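Local coordinates for protein IroE-like serine hydrolase (Shewanella oneidensis, PDB 3GFF) that probably acts as a serine hydrolase on ester bonds, as a member of the esterase D family with an alpha/beta-hydrolase fold, at residues I30-P33 against E34-Q38; L118-E122 against K123-P127; I259-L262 against F263-F266. All coordinates share one frame; numbering follows the deposited sequence.

In the fold
All three contacts are local, each within one continuous piece of the alpha/beta-hydrolase chain. Contact 1 is a surface turn at the exit of strand 24-31. Contacts 2 and 3 are partly buried: contact 2 lies within helix 114-132, and contact 3 runs from helix 250-263 into the following loop. Strand 77-81 is touched by side chains of both contact 1 and contact 2. An aromatic ring with an aliphatic group over its face recurs in each, but the backbone differs: a type II turn, a pi-type widening, and a turn with a bridging water. Contact 2 adds acids salt-bridged to Arg-159, whereas Arg-260 of contact 3 reaches Glu-244 of the second subunit.

Contact 1: I30-P33 against E34-Q38; sequences IALP and EGYAQ
Leu-32 and Tyr-36 pack against each other round a type II beta turn, Pro-33 to Tyr-36, through which the chain leaves strand 24-31 of the alpha/beta-hydrolase sheet. The two side chains cross obliquely. Leu-32 lays its CD2 methyl almost squarely over the middle of the tyrosine ring, with CD2 4.2 Å from the Tyr-36 ring centroid and 2° from the ring normal, a CH-pi contact. The other methyl, Leu-32 CD1, lies 3.8 Å from Tyr-36 CD2. Pro-33 approaches the ring obliquely, its CD 4.0 Å from Tyr-36 CD1. The ring can meet both residues because Tyr-36 CG is anti to its own nitrogen (chi1 -175°), which swings it back over the incoming chain. Arg-134 adds a cation-pi interaction with the same ring and a hydrogen bond to Tyr-36 O. Gly-35 takes the positive phi that a type II turn requires at its third position, while the Glu-34 side chain points away, touching Pro-33 only through its CB. The turn is closed by the hydrogen bond from Tyr-36 N to Pro-33 O, 3.1 Å long with an N-H...O angle of 151°.

Contact 2: L118-E122 against K123-P127; sequences LDFIE and KELAP
The Phe-120 ring has Leu-125 CB over one face and Glu-124 OE1 at its edge, in the ring plane, where helix 114-132 of the alpha/beta-hydrolase fold widens into a pi-type turn. Leu-125 CB sits 4.2 Å from the Phe-120 centroid, 27° off the normal, in a CH-pi contact displaced toward CZ. At the edge, Glu-124 OE1 comes to 3.3 Å from Phe-120 CD1, carried there by a side chain that runs extended beyond CG. The carboxylate stands nearly upright to the ring, their planes 83° apart, and is held by Ser-19 OG at OE1 and by the backbone N of Leu-21 at OE2. Phe-120 and Leu-125 also pack on Ile-81 of strand 77-81, so this flank of the helix lies on the sheet. On another flank, Asp-119 and Glu-122 both form salt bridges with Arg-159.

The widening is visible in the backbone. Phe-120 O accepts two bonds, from Leu-125 N at 2.9 Å in the carbonyl plane and from Glu-124 N at 3.0 Å from above it. Ile-121 O likewise bonds the fifth residue on, Ala-126 N, at 2.7 Å. The axes of the two short segments diverge by 39°. Pro-127, with no N-H to donate to the preceding turn, marks the kink, and Pro-127 CD rests 3.2 Å from Glu-122 O.

Contact 3: I259-L262 against F263-F266; sequences IRHL and FKDF
Ile-259 O accepts Phe-263 N at 3.2 Å in the usual helical pattern, one residue later Lys-264 N makes only a weak bond, 3.4 Å long, to His-261 O, a step shorter along the chain, and a water bridges Leu-262 O to Asp-265 N. Ile-259 and Leu-262 both run alongside Phe-263, pointing the same way. With its CG anti to the backbone N (chi1 -176°), Leu-262 has CD2 as the branch turned onto one ring face, 4.1 Å from the Phe-263 centroid and displaced toward the rim, while Ile-259 CD1 meets Phe-263 CE2 at 3.7 Å. Phe-263 in turn presents an edge to the next aromatic, its CD1 standing 3.6 Å above the centre of the Phe-266 ring. On a different side, Lys-264 bends at chi3 and brings NZ to the edge of the His-261 imidazole, in its plane, for a weak bond to ND1. Ile-259 also packs on Leu-62 of helix 51-65, and Leu-262 on Phe-291 of helix 277-291. The contact joins the chain leading on toward helix 277-291 to the last turns of helix 250-263, which follows the last sheet strand, 235-241, as in the alpha/beta-hydrolase fold.

Contact 1: I30-P33 against E34-Q38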
ATOM      1  N   ILE A  30      10.224 -15.051  -7.734  1.00 24.88           N
ATOM      2  CA  ILE A  30      10.448 -14.023  -8.769  1.00 25.69           C
ATOM      3  C   ILE A  30       9.104 -13.542  -9.341  1.00 25.32           C
ATOM      4  O   ILE A  30       8.276 -14.358  -9.655  1.00 25.28           O
ATOM      5  CB  ILE A  30      11.198 -14.623  -9.989  1.00 26.76           C
ATOM      6  CG1 ILE A  30      12.584 -15.138  -9.620  1.00 27.53           C
ATOM      7  CG2 ILE A  30      11.322 -13.615 -11.123  1.00 27.03           C
ATOM      8  CD1 ILE A  30      13.326 -15.731 -10.830  1.00 26.74           C
ATOM      9  N   ALA A  31       8.905 -12.230  -9.461  1.00 25.91           N
ATOM     10  CA  ALA A  31       7.737 -11.646 -10.121  1.00 25.85           C
ATOM     11  C   ALA A  31       8.339 -10.890 -11.298  1.00 25.70           C
ATOM     12  O   ALA A  31       9.255 -10.077 -11.105  1.00 26.57           O
ATOM     13  CB  ALA A  31       6.965 -10.683  -9.196  1.00 25.68           C
ATOM     14  N   LEU A  32       7.880 -11.211 -12.511  1.00 24.76           N
ATOM     15  CA  LEU A  32       8.364 -10.566 -13.718  1.00 23.42           C
ATOM     16  C   LEU A  32       7.421  -9.386 -14.030  1.00 22.43           C
ATOM     17  O   LEU A  32       6.233  -9.458 -13.786  1.00 20.82           O
ATOM     18  CB  LEU A  32       8.407 -11.571 -14.891  1.00 23.37           C
ATOM     19  CG  LEU A  32       9.431 -12.712 -14.801  1.00 23.46           C
ATOM     20  CD1 LEU A  32       9.250 -13.643 -15.974  1.00 24.74           C
ATOM     21  CD2 LEU A  32      10.896 -12.191 -14.770  1.00 22.42           C
ATOM     22  N   PRO A  33       7.957  -8.294 -14.568  1.00 22.61           N
ATOM     23  CA  PRO A  33       7.077  -7.189 -14.863  1.00 22.34           C
ATOM     24  C   PRO A  33       6.128  -7.533 -15.983  1.00 23.50           C
ATOM     25  O   PRO A  33       6.381  -8.455 -16.777  1.00 24.20           O
ATOM     26  CB  PRO A  33       8.040  -6.078 -15.298  1.00 21.06           C
ATOM     27  CG  PRO A  33       9.186  -6.745 -15.787  1.00 22.03           C
ATOM     28  CD  PRO A  33       9.345  -7.999 -14.961  1.00 22.46           C
ATOM     29  N   GLU A  34       4.991  -6.852 -16.025  1.00 25.62           N
ATOM     30  CA  GLU A  34       4.083  -7.106 -17.091  1.00 26.12           C
ATOM     31  C   GLU A  34       4.747  -6.546 -18.356  1.00 24.48           C
ATOM     32  O   GLU A  34       5.449  -5.525 -18.319  1.00 23.24           O
ATOM     33  CB  GLU A  34       2.661  -6.635 -16.807  1.00 27.74           C
ATOM     34  CG  GLU A  34       2.397  -5.218 -16.416  1.00 29.49           C
ATOM     35  CD  GLU A  34       0.907  -5.010 -15.965  1.00 30.38           C
ATOM     36  OE1 GLU A  34       0.018  -5.838 -16.279  1.00 31.24           O
ATOM     37  OE2 GLU A  34       0.628  -4.010 -15.270  1.00 33.37           O
ATOM     38  N   GLY A  35       4.560  -7.293 -19.444  1.00 23.59           N
ATOM     39  CA  GLY A  35       5.174  -7.036 -20.730  1.00 22.24           C
ATOM     40  C   GLY A  35       6.538  -7.703 -20.859  1.00 22.25           C
ATOM     41  O   GLY A  35       7.127  -7.646 -21.924  1.00 20.74           O
ATOM     42  N   TYR A  36       7.048  -8.333 -19.788  1.00 22.04           N
ATOM     43  CA  TYR A  36       8.372  -8.961 -19.830  1.00 22.64           C
ATOM     44  C   TYR A  36       8.666  -9.768 -21.118  1.00 22.73           C
ATOM     45  O   TYR A  36       9.623  -9.468 -21.835  1.00 22.45           O
ATOM     46  CB  TYR A  36       8.633  -9.821 -18.587  1.00 22.91           C
ATOM     47  CG  TYR A  36      10.046 -10.340 -18.599  1.00 23.48           C
ATOM     48  CD1 TYR A  36      11.123  -9.523 -18.214  1.00 23.52           C
ATOM     49  CD2 TYR A  36      10.325 -11.631 -19.043  1.00 23.65           C
ATOM     50  CE1 TYR A  36      12.443 -10.002 -18.274  1.00 23.60           C
ATOM     51  CE2 TYR A  36      11.629 -12.104 -19.094  1.00 23.73           C
ATOM     52  CZ  TYR A  36      12.678 -11.301 -18.719  1.00 23.16           C
ATOM     53  OH  TYR A  36      13.963 -11.809 -18.806  1.00 23.72           O
ATOM     54  N   ALA A  37       7.828 -10.759 -21.418  1.00 22.78           N
ATOM     55  CA  ALA A  37       7.990 -11.619 -22.586  1.00 21.99           C
ATOM     56  C   ALA A  37       7.870 -10.921 -23.943  1.00 21.98           C
ATOM     57  O   ALA A  37       8.281 -11.488 -24.959  1.00 21.30           O
ATOM     58  CB  ALA A  37       6.991 -12.803 -22.518  1.00 20.53           C
ATOM     59  N   GLN A  38       7.415  -9.669 -23.955  1.00 22.53           N
ATOM     60  CA  GLN A  38       7.106  -8.975 -25.212  1.00 22.08           C
ATOM     61  C   GLN A  38       8.182  -8.111 -25.873  1.00 22.13           C
ATOM     62  O   GLN A  38       7.935  -7.531 -26.930  1.00 21.24           O
ATOM     63  CB  GLN A  38       5.806  -8.202 -25.033  1.00 22.91           C
ATOM     64  CG  GLN A  38       4.612  -9.129 -24.771  1.00 23.32           C
ATOM     65  CD  GLN A  38       3.320  -8.389 -24.487  1.00 23.56           C
ATOM     66  OE1 GLN A  38       3.188  -7.714 -23.477  1.00 24.94           O
ATOM     67  NE2 GLN A  38       2.346  -8.577 -25.338  1.00 24.09           N
TER

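Contact 2: L118-E122 against K123-P127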
ATOM      1  N   LEU A 118      25.198 -12.015   2.443  1.00 21.64           N
ATOM      2  CA  LEU A 118      25.426 -11.071   1.352  1.00 22.09           C
ATOM      3  C   LEU A 118      26.302 -11.735   0.272  1.00 22.89           C
ATOM      4  O   LEU A 118      26.091 -11.546  -0.932  1.00 23.21           O
ATOM      5  CB  LEU A 118      26.066  -9.768   1.853  1.00 22.89           C
ATOM      6  CG  LEU A 118      25.074  -8.799   2.508  1.00 24.21           C
ATOM      7  CD1 LEU A 118      25.791  -7.779   3.423  1.00 23.20           C
ATOM      8  CD2 LEU A 118      24.199  -8.130   1.386  1.00 22.39           C
ATOM      9  N   ASP A 119      27.299 -12.505   0.699  1.00 24.21           N
ATOM     10  CA  ASP A 119      28.148 -13.233  -0.257  1.00 23.65           C
ATOM     11  C   ASP A 119      27.292 -14.199  -1.064  1.00 24.64           C
ATOM     12  O   ASP A 119      27.483 -14.365  -2.281  1.00 27.82           O
ATOM     13  CB  ASP A 119      29.241 -13.995   0.460  1.00 24.32           C
ATOM     14  CG  ASP A 119      30.314 -13.084   1.033  1.00 24.10           C
ATOM     15  OD1 ASP A 119      30.425 -11.899   0.658  1.00 22.59           O
ATOM     16  OD2 ASP A 119      31.039 -13.564   1.884  1.00 24.69           O
ATOM     17  N   PHE A 120      26.355 -14.857  -0.389  1.00 24.74           N
ATOM     18  CA  PHE A 120      25.373 -15.737  -1.056  1.00 22.56           C
ATOM     19  C   PHE A 120      24.619 -15.010  -2.180  1.00 21.28           C
ATOM     20  O   PHE A 120      24.426 -15.548  -3.264  1.00 20.29           O
ATOM     21  CB  PHE A 120      24.397 -16.357  -0.047  1.00 21.81           C
ATOM     22  CG  PHE A 120      23.003 -16.641  -0.631  1.00 21.41           C
ATOM     23  CD1 PHE A 120      22.797 -17.668  -1.548  1.00 21.43           C
ATOM     24  CD2 PHE A 120      21.893 -15.867  -0.239  1.00 21.96           C
ATOM     25  CE1 PHE A 120      21.514 -17.929  -2.084  1.00 21.30           C
ATOM     26  CE2 PHE A 120      20.596 -16.100  -0.806  1.00 20.89           C
ATOM     27  CZ  PHE A 120      20.432 -17.136  -1.728  1.00 21.63           C
ATOM     28  N   ILE A 121      24.208 -13.781  -1.911  1.00 23.23           N
ATOM     29  CA  ILE A 121      23.491 -12.976  -2.894  1.00 23.75           C
ATOM     30  C   ILE A 121      24.407 -12.640  -4.079  1.00 23.17           C
ATOM     31  O   ILE A 121      24.043 -12.868  -5.226  1.00 23.27           O
ATOM     32  CB  ILE A 121      22.886 -11.691  -2.264  1.00 24.52           C
ATOM     33  CG1 ILE A 121      21.790 -12.059  -1.254  1.00 24.61           C
ATOM     34  CG2 ILE A 121      22.349 -10.712  -3.379  1.00 23.50           C
ATOM     35  CD1 ILE A 121      21.267 -10.883  -0.445  1.00 24.47           C
ATOM     36  N   GLU A 122      25.610 -12.152  -3.800  1.00 22.31           N
ATOM     37  CA  GLU A 122      26.512 -11.736  -4.870  1.00 22.28           C
ATOM     38  C   GLU A 122      27.179 -12.830  -5.636  1.00 22.74           C
ATOM     39  O   GLU A 122      27.420 -12.672  -6.836  1.00 23.15           O
ATOM     40  CB  GLU A 122      27.598 -10.789  -4.330  1.00 21.24           C
ATOM     41  CG  GLU A 122      27.014  -9.476  -3.846  1.00 20.71           C
ATOM     42  CD  GLU A 122      28.039  -8.406  -3.620  1.00 21.05           C
ATOM     43  OE1 GLU A 122      28.733  -8.405  -2.587  1.00 20.52           O
ATOM     44  OE2 GLU A 122      28.107  -7.507  -4.461  1.00 21.98           O
ATOM     45  N   LYS A 123      27.513 -13.918  -4.940  1.00 22.26           N
ATOM     46  CA  LYS A 123      28.281 -14.979  -5.544  1.00 22.99           C
ATOM     47  C   LYS A 123      27.402 -16.080  -6.131  1.00 21.56           C
ATOM     48  O   LYS A 123      27.811 -16.722  -7.073  1.00 18.28           O
ATOM     49  CB  LYS A 123      29.307 -15.542  -4.549  1.00 23.71           C
ATOM     50  CG  LYS A 123      30.306 -14.501  -4.037  1.00 23.80           C
ATOM     51  CD  LYS A 123      31.290 -14.054  -5.111  1.00 24.35           C
ATOM     52  CE  LYS A 123      32.459 -13.201  -4.502  1.00 24.67           C
ATOM     53  NZ  LYS A 123      33.477 -12.769  -5.531  1.00 22.41           N
ATOM     54  N   GLU A 124      26.187 -16.249  -5.608  1.00 21.65           N
ATOM     55  CA  GLU A 124      25.291 -17.295  -6.087  1.00 21.39           C
ATOM     56  C   GLU A 124      23.946 -16.800  -6.597  1.00 22.32           C
ATOM     57  O   GLU A 124      23.635 -16.961  -7.787  1.00 23.96           O
ATOM     58  CB  GLU A 124      25.096 -18.318  -4.988  1.00 21.93           C
ATOM     59  CG  GLU A 124      26.388 -18.960  -4.518  1.00 20.06           C
ATOM     60  CD  GLU A 124      26.233 -19.854  -3.306  1.00 20.79           C
ATOM     61  OE1 GLU A 124      25.397 -19.575  -2.427  1.00 23.57           O
ATOM     62  OE2 GLU A 124      26.975 -20.829  -3.195  1.00 20.44           O
ATOM     63  N   LEU A 125      23.149 -16.165  -5.746  1.00 22.49           N
ATOM     64  CA  LEU A 125      21.813 -15.748  -6.180  1.00 23.20           C
ATOM     65  C   LEU A 125      21.789 -14.730  -7.367  1.00 22.86           C
ATOM     66  O   LEU A 125      21.192 -15.023  -8.409  1.00 22.09           O
ATOM     67  CB  LEU A 125      20.972 -15.263  -4.997  1.00 22.91           C
ATOM     68  CG  LEU A 125      19.483 -14.955  -5.292  1.00 23.88           C
ATOM     69  CD1 LEU A 125      18.696 -16.174  -5.742  1.00 22.07           C
ATOM     70  CD2 LEU A 125      18.801 -14.302  -4.079  1.00 22.60           C
ATOM     71  N   ALA A 126      22.422 -13.570  -7.236  1.00 21.45           N
ATOM     72  CA  ALA A 126      22.342 -12.596  -8.329  1.00 23.07           C
ATOM     73  C   ALA A 126      22.876 -13.142  -9.693  1.00 23.86           C
ATOM     74  O   ALA A 126      22.220 -13.022 -10.734  1.00 24.80           O
ATOM     75  CB  ALA A 126      22.969 -11.225  -7.933  1.00 22.21           C
ATOM     76  N   PRO A 127      24.051 -13.747  -9.701  1.00 23.41           N
ATOM     77  CA  PRO A 127      24.478 -14.300 -10.984  1.00 24.29           C
ATOM     78  C   PRO A 127      23.450 -15.243 -11.633  1.00 24.33           C
ATOM     79  O   PRO A 127      23.314 -15.270 -12.858  1.00 23.72           O
ATOM     80  CB  PRO A 127      25.764 -15.061 -10.622  1.00 24.21           C
ATOM     81  CG  PRO A 127      26.253 -14.423  -9.381  1.00 22.96           C
ATOM     82  CD  PRO A 127      25.079 -13.883  -8.654  1.00 24.17           C
TER

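Contact 3: I259-L262 against F263-F266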
ATOM      1  N   ILE A 259      10.288   3.776  -2.599  1.00 19.84           N
ATOM      2  CA  ILE A 259      10.425   3.389  -4.014  1.00 20.16           C
ATOM      3  C   ILE A 259       9.965   4.493  -4.944  1.00 20.14           C
ATOM      4  O   ILE A 259      10.487   4.602  -6.052  1.00 20.37           O
ATOM      5  CB  ILE A 259       9.667   2.042  -4.331  1.00 19.82           C
ATOM      6  CG1 ILE A 259      10.367   1.293  -5.472  1.00 20.61           C
ATOM      7  CG2 ILE A 259       8.188   2.274  -4.562  1.00 18.50           C
ATOM      8  CD1 ILE A 259      11.838   0.865  -5.096  1.00 20.35           C
ATOM      9  N   ARG A 260       8.979   5.277  -4.492  1.00 19.43           N
ATOM     10  CA  ARG A 260       8.494   6.423  -5.199  1.00 21.46           C
ATOM     11  C   ARG A 260       9.539   7.547  -5.215  1.00 21.14           C
ATOM     12  O   ARG A 260       9.703   8.241  -6.215  1.00 21.07           O
ATOM     13  CB  ARG A 260       7.135   6.915  -4.653  1.00 21.73           C
ATOM     14  CG  ARG A 260       5.931   6.121  -5.168  1.00 22.84           C
ATOM     15  CD  ARG A 260       4.621   6.462  -4.480  1.00 24.52           C
ATOM     16  NE  ARG A 260       4.306   7.899  -4.555  1.00 25.86           N
ATOM     17  CZ  ARG A 260       3.682   8.507  -5.563  1.00 26.49           C
ATOM     18  NH1 ARG A 260       3.245   7.833  -6.626  1.00 27.58           N
ATOM     19  NH2 ARG A 260       3.486   9.825  -5.513  1.00 26.45           N
ATOM     20  N   HIS A 261      10.201   7.754  -4.100  1.00 20.96           N
ATOM     21  CA  HIS A 261      11.277   8.715  -4.023  1.00 21.41           C
ATOM     22  C   HIS A 261      12.471   8.285  -4.900  1.00 22.56           C
ATOM     23  O   HIS A 261      13.047   9.094  -5.627  1.00 22.44           O
ATOM     24  CB  HIS A 261      11.732   8.850  -2.578  1.00 22.38           C
ATOM     25  CG  HIS A 261      12.969   9.664  -2.425  1.00 20.83           C
ATOM     26  ND1 HIS A 261      12.962  11.032  -2.562  1.00 19.99           N
ATOM     27  CD2 HIS A 261      14.253   9.309  -2.179  1.00 21.07           C
ATOM     28  CE1 HIS A 261      14.187  11.495  -2.388  1.00 19.96           C
ATOM     29  NE2 HIS A 261      14.990  10.477  -2.158  1.00 20.85           N
ATOM     30  N   LEU A 262      12.822   7.001  -4.856  1.00 22.35           N
ATOM     31  CA  LEU A 262      13.914   6.495  -5.685  1.00 22.70           C
ATOM     32  C   LEU A 262      13.688   6.727  -7.173  1.00 22.63           C
ATOM     33  O   LEU A 262      14.611   7.093  -7.889  1.00 23.15           O
ATOM     34  CB  LEU A 262      14.127   4.985  -5.459  1.00 22.60           C
ATOM     35  CG  LEU A 262      15.316   4.393  -6.222  1.00 22.77           C
ATOM     36  CD1 LEU A 262      16.673   4.932  -5.649  1.00 21.63           C
ATOM     37  CD2 LEU A 262      15.264   2.838  -6.163  1.00 22.29           C
ATOM     38  N   PHE A 263      12.460   6.513  -7.636  1.00 22.65           N
ATOM     39  CA  PHE A 263      12.125   6.637  -9.062  1.00 22.81           C
ATOM     40  C   PHE A 263      11.415   7.910  -9.507  1.00 23.50           C
ATOM     41  O   PHE A 263      10.981   8.026 -10.666  1.00 21.14           O
ATOM     42  CB  PHE A 263      11.295   5.429  -9.482  1.00 23.51           C
ATOM     43  CG  PHE A 263      12.068   4.156  -9.454  1.00 23.55           C
ATOM     44  CD1 PHE A 263      13.174   3.990 -10.273  1.00 24.66           C
ATOM     45  CD2 PHE A 263      11.691   3.112  -8.634  1.00 23.55           C
ATOM     46  CE1 PHE A 263      13.884   2.806 -10.257  1.00 23.63           C
ATOM     47  CE2 PHE A 263      12.385   1.950  -8.623  1.00 22.91           C
ATOM     48  CZ  PHE A 263      13.481   1.791  -9.420  1.00 23.55           C
ATOM     49  N   LYS A 264      11.343   8.866  -8.593  1.00 24.07           N
ATOM     50  CA  LYS A 264      10.677  10.130  -8.785  1.00 25.76           C
ATOM     51  C   LYS A 264      11.087  10.864 -10.061  1.00 25.24           C
ATOM     52  O   LYS A 264      10.243  11.235 -10.881  1.00 23.48           O
ATOM     53  CB  LYS A 264      10.959  11.013  -7.555  1.00 27.38           C
ATOM     54  CG  LYS A 264      10.165  12.317  -7.471  1.00 29.57           C
ATOM     55  CD  LYS A 264      10.495  13.116  -6.159  1.00 29.85           C
ATOM     56  CE  LYS A 264      10.394  12.234  -4.881  1.00 31.27           C
ATOM     57  NZ  LYS A 264      10.247  12.949  -3.557  1.00 30.34           N
ATOM     58  N   ASP A 265      12.393  11.039 -10.253  1.00 24.61           N
ATOM     59  CA  ASP A 265      12.875  11.827 -11.380  1.00 24.68           C
ATOM     60  C   ASP A 265      12.923  11.105 -12.736  1.00 23.74           C
ATOM     61  O   ASP A 265      13.429  11.674 -13.699  1.00 21.19           O
ATOM     62  CB  ASP A 265      14.244  12.395 -11.030  1.00 25.04           C
ATOM     63  CG  ASP A 265      14.200  13.285  -9.838  1.00 25.17           C
ATOM     64  OD1 ASP A 265      13.216  14.031  -9.662  1.00 26.13           O
ATOM     65  OD2 ASP A 265      15.165  13.249  -9.054  1.00 27.21           O
ATOM     66  N   PHE A 266      12.392   9.877 -12.796  1.00 23.13           N
ATOM     67  CA  PHE A 266      12.406   9.042 -14.023  1.00 23.58           C
ATOM     68  C   PHE A 266      11.258   9.347 -14.946  1.00 23.74           C
ATOM     69  O   PHE A 266      11.292   8.972 -16.128  1.00 23.97           O
ATOM     70  CB  PHE A 266      12.327   7.548 -13.687  1.00 22.97           C
ATOM     71  CG  PHE A 266      13.590   6.964 -13.127  1.00 22.72           C
ATOM     72  CD1 PHE A 266      14.151   7.446 -11.952  1.00 22.44           C
ATOM     73  CD2 PHE A 266      14.183   5.871 -13.738  1.00 23.34           C
ATOM     74  CE1 PHE A 266      15.283   6.890 -11.436  1.00 21.21           C
ATOM     75  CE2 PHE A 266      15.315   5.293 -13.207  1.00 22.21           C
ATOM     76  CZ  PHE A 266      15.863   5.800 -12.043  1.00 21.74           C
TER
HETATM   77  O   HOH W   1      14.392   9.973  -8.693  1.00 23.29           O